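Local coordinates for interpain A (PDB 3BB7), which probably cleaves proteins as a cysteine protease of the C10 family, made as a zymogen, prointerpain A, at residues T119-V124 with L187-A192; G214-T217 with D223-Y226. The protein carries 1 engineered substitution. One frame throughout, in Å; residues are numbered along the deposited sequence.

Contact 1 (T119-V124 with L187-A192). Unlike the reference sequence in segment 119-124: Val124 (reference Ala).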
loop_
_atom_site.group_PDB
_atom_site.type_symbol
_atom_site.label_atom_id
_atom_site.label_comp_id
_atom_site.label_asym_id
_atom_site.label_seq_id
_atom_site.Cartn_x
_atom_site.Cartn_y
_atom_site.Cartn_z
ATOM N N THR A 119 -6.294 4.557 -1.833
ATOM C CA THR A 119 -6.582 3.195 -2.268
ATOM C C THR A 119 -6.206 2.176 -1.169
ATOM O O THR A 119 -6.969 1.209 -0.904
ATOM C CB THR A 119 -5.862 2.931 -3.589
ATOM O OG1 THR A 119 -6.445 3.775 -4.591
ATOM C CG2 THR A 119 -5.960 1.478 -4.012
ATOM N N ALA A 120 -5.047 2.375 -0.537
ATOM C CA ALA A 120 -4.647 1.476 0.546
ATOM C C ALA A 120 -5.631 1.587 1.730
ATOM O O ALA A 120 -6.114 0.575 2.231
ATOM C CB ALA A 120 -3.222 1.813 1.000
ATOM N N THR A 121 -5.973 2.813 2.144
ATOM C CA THR A 121 -6.904 3.005 3.256
ATOM C C THR A 121 -8.271 2.406 2.933
ATOM O O THR A 121 -8.857 1.706 3.758
ATOM C CB THR A 121 -7.014 4.510 3.558
ATOM O OG1 THR A 121 -5.712 5.012 3.894
ATOM C CG2 THR A 121 -7.943 4.757 4.729
ATOM N N ALA A 122 -8.777 2.632 1.721
ATOM C CA ALA A 122 -10.100 2.089 1.365
ATOM C C ALA A 122 -10.092 0.553 1.453
ATOM O O ALA A 122 -11.064 -0.047 1.931
ATOM C CB ALA A 122 -10.501 2.589 -0.026
ATOM N N GLN A 123 -9.004 -0.076 1.007
ATOM C CA GLN A 123 -8.978 -1.545 1.044
ATOM C C GLN A 123 -8.940 -2.053 2.488
ATOM O O GLN A 123 -9.564 -3.069 2.809
ATOM C CB GLN A 123 -7.833 -2.115 0.234
ATOM C CG GLN A 123 -7.985 -1.874 -1.266
ATOM C CD GLN A 123 -6.983 -2.656 -2.099
ATOM O OE1 GLN A 123 -7.321 -3.686 -2.708
ATOM N NE2 GLN A 123 -5.746 -2.175 -2.136
ATOM N N VAL A 124 -8.209 -1.370 3.371
ATOM C CA VAL A 124 -8.239 -1.771 4.774
ATOM C C VAL A 124 -9.619 -1.541 5.404
ATOM O O VAL A 124 -10.118 -2.420 6.097
ATOM C CB VAL A 124 -7.116 -1.060 5.561
ATOM C CG1 VAL A 124 -7.224 -1.387 7.097
ATOM C CG2 VAL A 124 -5.766 -1.532 5.031
ATOM N N LEU A 187 -13.103 8.525 -2.413
ATOM C CA LEU A 187 -13.120 9.978 -2.291
ATOM C C LEU A 187 -12.996 10.358 -0.813
ATOM O O LEU A 187 -12.195 11.204 -0.438
ATOM C CB LEU A 187 -14.417 10.517 -2.876
ATOM C CG LEU A 187 -14.867 11.903 -2.415
ATOM C CD1 LEU A 187 -13.982 12.852 -3.078
ATOM C CD2 LEU A 187 -16.316 12.143 -2.793
ATOM N N HIS A 188 -13.750 9.680 0.043
ATOM C CA HIS A 188 -13.733 10.027 1.462
ATOM C C HIS A 188 -12.379 9.742 2.091
ATOM O O HIS A 188 -11.881 10.556 2.890
ATOM C CB HIS A 188 -14.853 9.296 2.172
ATOM C CG HIS A 188 -16.200 9.866 1.879
ATOM N ND1 HIS A 188 -17.227 9.826 2.797
ATOM C CD2 HIS A 188 -16.676 10.538 0.796
ATOM C CE1 HIS A 188 -18.298 10.409 2.275
ATOM N NE2 HIS A 188 -17.983 10.874 1.076
ATOM N N CYS A 189 -11.752 8.633 1.693
ATOM C CA CYS A 189 -10.403 8.322 2.227
ATOM C C CYS A 189 -9.404 9.377 1.795
ATOM O O CYS A 189 -8.508 9.740 2.594
ATOM C CB CYS A 189 -9.940 6.942 1.782
ATOM S SG CYS A 189 -10.843 5.602 2.606
ATOM N N GLY A 190 -9.518 9.851 0.547
ATOM C CA GLY A 190 -8.609 10.926 0.095
ATOM C C GLY A 190 -8.836 12.232 0.851
ATOM O O GLY A 190 -7.879 12.864 1.346
ATOM N N VAL A 191 -10.086 12.698 0.903
ATOM C CA VAL A 191 -10.377 13.970 1.584
ATOM C C VAL A 191 -9.936 13.892 3.059
ATOM O O VAL A 191 -9.332 14.825 3.596
ATOM C CB VAL A 191 -11.863 14.318 1.460
ATOM C CG1 VAL A 191 -12.217 15.500 2.372
ATOM C CG2 VAL A 191 -12.191 14.618 -0.023
ATOM N N ALA A 192 -10.228 12.772 3.719
ATOM C CA ALA A 192 -9.799 12.562 5.124
ATOM C C ALA A 192 -8.283 12.652 5.303
ATOM O O ALA A 192 -7.811 13.072 6.370
ATOM C CB ALA A 192 -10.281 11.247 5.633
#

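Contact 2 (G214-T217 with D223-Y226)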
loop_
_atom_site.group_PDB
_atom_site.type_symbol
_atom_site.label_atom_id
_atom_site.label_comp_id
_atom_site.label_asym_id
_atom_site.label_seq_id
_atom_site.Cartn_x
_atom_site.Cartn_y
_atom_site.Cartn_z
ATOM N N GLY A 214 -7.062 11.776 9.961
ATOM C CA GLY A 214 -8.371 11.753 9.343
ATOM C C GLY A 214 -9.099 10.467 9.701
ATOM O O GLY A 214 -10.330 10.435 9.789
ATOM N N LEU A 215 -8.352 9.367 9.826
ATOM C CA LEU A 215 -8.962 8.127 10.262
ATOM C C LEU A 215 -9.540 8.275 11.684
ATOM O O LEU A 215 -10.655 7.788 11.953
ATOM C CB LEU A 215 -7.944 6.983 10.174
ATOM C CG LEU A 215 -7.749 6.424 8.757
ATOM C CD1 LEU A 215 -6.450 5.587 8.683
ATOM C CD2 LEU A 215 -8.939 5.591 8.291
ATOM N N ARG A 216 -8.826 8.961 12.587
ATOM C CA ARG A 216 -9.378 9.250 13.935
ATOM C C ARG A 216 -10.623 10.110 13.841
ATOM O O ARG A 216 -11.651 9.838 14.497
ATOM C CB ARG A 216 -8.344 9.950 14.855
ATOM C CG ARG A 216 -7.142 9.064 15.225
ATOM C CD ARG A 216 -6.191 9.796 16.168
ATOM N NE ARG A 216 -5.448 10.896 15.572
ATOM C CZ ARG A 216 -4.222 10.794 15.076
ATOM N NH1 ARG A 216 -3.621 9.614 15.016
ATOM N NH2 ARG A 216 -3.594 11.880 14.616
ATOM N N THR A 217 -10.493 11.216 13.096
ATOM C CA THR A 217 -11.480 12.284 13.148
ATOM C C THR A 217 -12.729 12.037 12.333
ATOM O O THR A 217 -13.854 12.289 12.824
ATOM C CB THR A 217 -10.835 13.611 12.761
ATOM O OG1 THR A 217 -9.896 13.940 13.791
ATOM C CG2 THR A 217 -11.847 14.741 12.668
ATOM N N ASP A 223 -7.974 4.489 17.749
ATOM C CA ASP A 223 -6.593 4.040 17.950
ATOM C C ASP A 223 -5.649 4.299 16.765
ATOM O O ASP A 223 -4.450 3.955 16.834
ATOM C CB ASP A 223 -6.566 2.553 18.286
ATOM C CG ASP A 223 -7.267 2.219 19.574
ATOM O OD1 ASP A 223 -7.633 3.133 20.350
ATOM O OD2 ASP A 223 -7.452 0.999 19.808
ATOM N N ALA A 224 -6.167 4.838 15.659
ATOM C CA ALA A 224 -5.304 5.017 14.479
ATOM C C ALA A 224 -4.121 5.919 14.807
ATOM O O ALA A 224 -4.268 6.952 15.495
ATOM C CB ALA A 224 -6.098 5.576 13.304
ATOM N N GLU A 225 -2.947 5.525 14.311
ATOM C CA GLU A 225 -1.752 6.351 14.536
ATOM C C GLU A 225 -0.700 6.056 13.481
ATOM O O GLU A 225 -0.580 4.934 13.002
ATOM C CB GLU A 225 -1.220 6.131 15.969
ATOM C CG GLU A 225 -0.804 4.699 16.197
ATOM C CD GLU A 225 0.141 4.525 17.369
ATOM O OE1 GLU A 225 0.258 3.386 17.852
ATOM O OE2 GLU A 225 0.742 5.526 17.814
ATOM N N TYR A 226 0.062 7.077 13.122
ATOM C CA TYR A 226 1.129 6.949 12.157
ATOM C C TYR A 226 2.447 6.775 12.917
ATOM O O TYR A 226 2.678 7.459 13.922
ATOM C CB TYR A 226 1.138 8.239 11.291
ATOM C CG TYR A 226 2.482 8.857 10.941
ATOM C CD1 TYR A 226 2.924 10.026 11.564
ATOM C CD2 TYR A 226 3.293 8.281 9.972
ATOM C CE1 TYR A 226 4.145 10.578 11.240
ATOM C CE2 TYR A 226 4.516 8.845 9.614
ATOM C CZ TYR A 226 4.936 9.979 10.262
ATOM O OH TYR A 226 6.153 10.513 9.906
HETATM O O HOH W 1 -0.774 9.630 14.392
#

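Contact 1 (T119-V124 with L187-A192)
Cys189 and Thr121 meet because each first torsion sends one branch toward the other helix. SG of Cys189 stands anti to its own carbonyl carbon, chi1 -71°, while chi1 of -59° in Thr121 places OG1 anti to the carbonyl carbon and CG2 anti to the backbone N, which brings the methyl to the sulfur. This is a helix-helix contact inside the papain-like (clan CA) peptidase domain, between helix 116-128, whose first residue is the predicted nucleophile position, and the last turns of helix 176-192. Cys189 supplies all of the contact from its helix, SG leading and CB behind, and the sulfur settles in the notch between two neighbouring residues of the other helix. Thr121 CG2 comes within 3.7 Å of Cys189 SG, with CB of the cysteine a little further back. At the other wall of the notch, Ala122 CB lies 4.0 Å from Cys189 SG. The contacts are van der Waals ones. Small side chains let the backbones come close: the CA atoms of Ala122 and Cys189 are 6.3 Å apart, and the joint buries only 118 Å² in all. The hydroxyl of Thr121 takes no part in the contact, since it is hydrogen-bonded back to Val117 O within its own helix, and this leaves the methyl to do the packing. All three touching residues are buried, and Ala122 also packs on Leu185 and Met186, about one turn earlier in helix 176-192. The sulfur reaches the backbone too, with Cys189 SG 3.7 Å from Ala122 N.

Contact 2 (G214-T217 with D223-Y226)
The guanidinium of Arg216 meets the segment 223-226 with its edge: Ala224 O, the CA of Glu225 and a water all lie near its plane, gathered about NH1. The contact joins helix 208-218 to the residues leading into strand 225-228, the outermost strand at one end of the long antiparallel sheet, where a short loop after the helix leads back to this edge strand. NH1 of Arg216 donates to Ala224 O over 2.8 Å, with an N-H...O angle of 152°. The oxygen sits almost exactly in the guanidinium plane, yet from its own side the donor stands above the carbonyl plane, 38° out of it. A bend at chi3 (-70°) folds the chain back along this carbonyl, and Arg216 CD passes 3.5 Å from Ala224 O. Arg216 NH1 also donates to the water, 2.9 Å from its O; both bonds lie in the plane of the group, which should limit its twist. The same water accepts from Tyr226 N, linking NH1 to a backbone N-H two residues on from Ala224. Beneath the polar layer is an apolar one: the methyl of Ala224 points at the helix, its CB 3.9 Å from Leu215 CB, and Arg216 CG covers the same methyl from the neighbouring position. Val317 packs on both Ala224 and Leu215. Glu225 is turned away from the helix, and its carboxylate makes a salt bridge to Arg315 of the adjacent strand rather than to Arg216. Its backbone still comes close to the arginine, with Glu225 CA 3.8 Å from Arg216 NH1.

How the contacts relate
Contact 1 and contact 2 lie about 12 Å apart, centre to centre, and join directly through helix 208-218, which follows helix 176-192 in the chain. Leu215 is the main bridge: its CD2 packs 3.8 Å from CG2 of Thr121, so helix 116-128 touches both Cys189 and Leu215. A second join runs between Ala192 CB and Gly214 CA, 4.2 Å apart. Contact 1 is the one nearer the predicted active site, the side chain of Thr121 being about 9 Å from that of Ala116, the engineered replacement at the predicted nucleophile. Contact 2 lies away from the annotated sites, at the outer edge of the sheet, and is partly exposed.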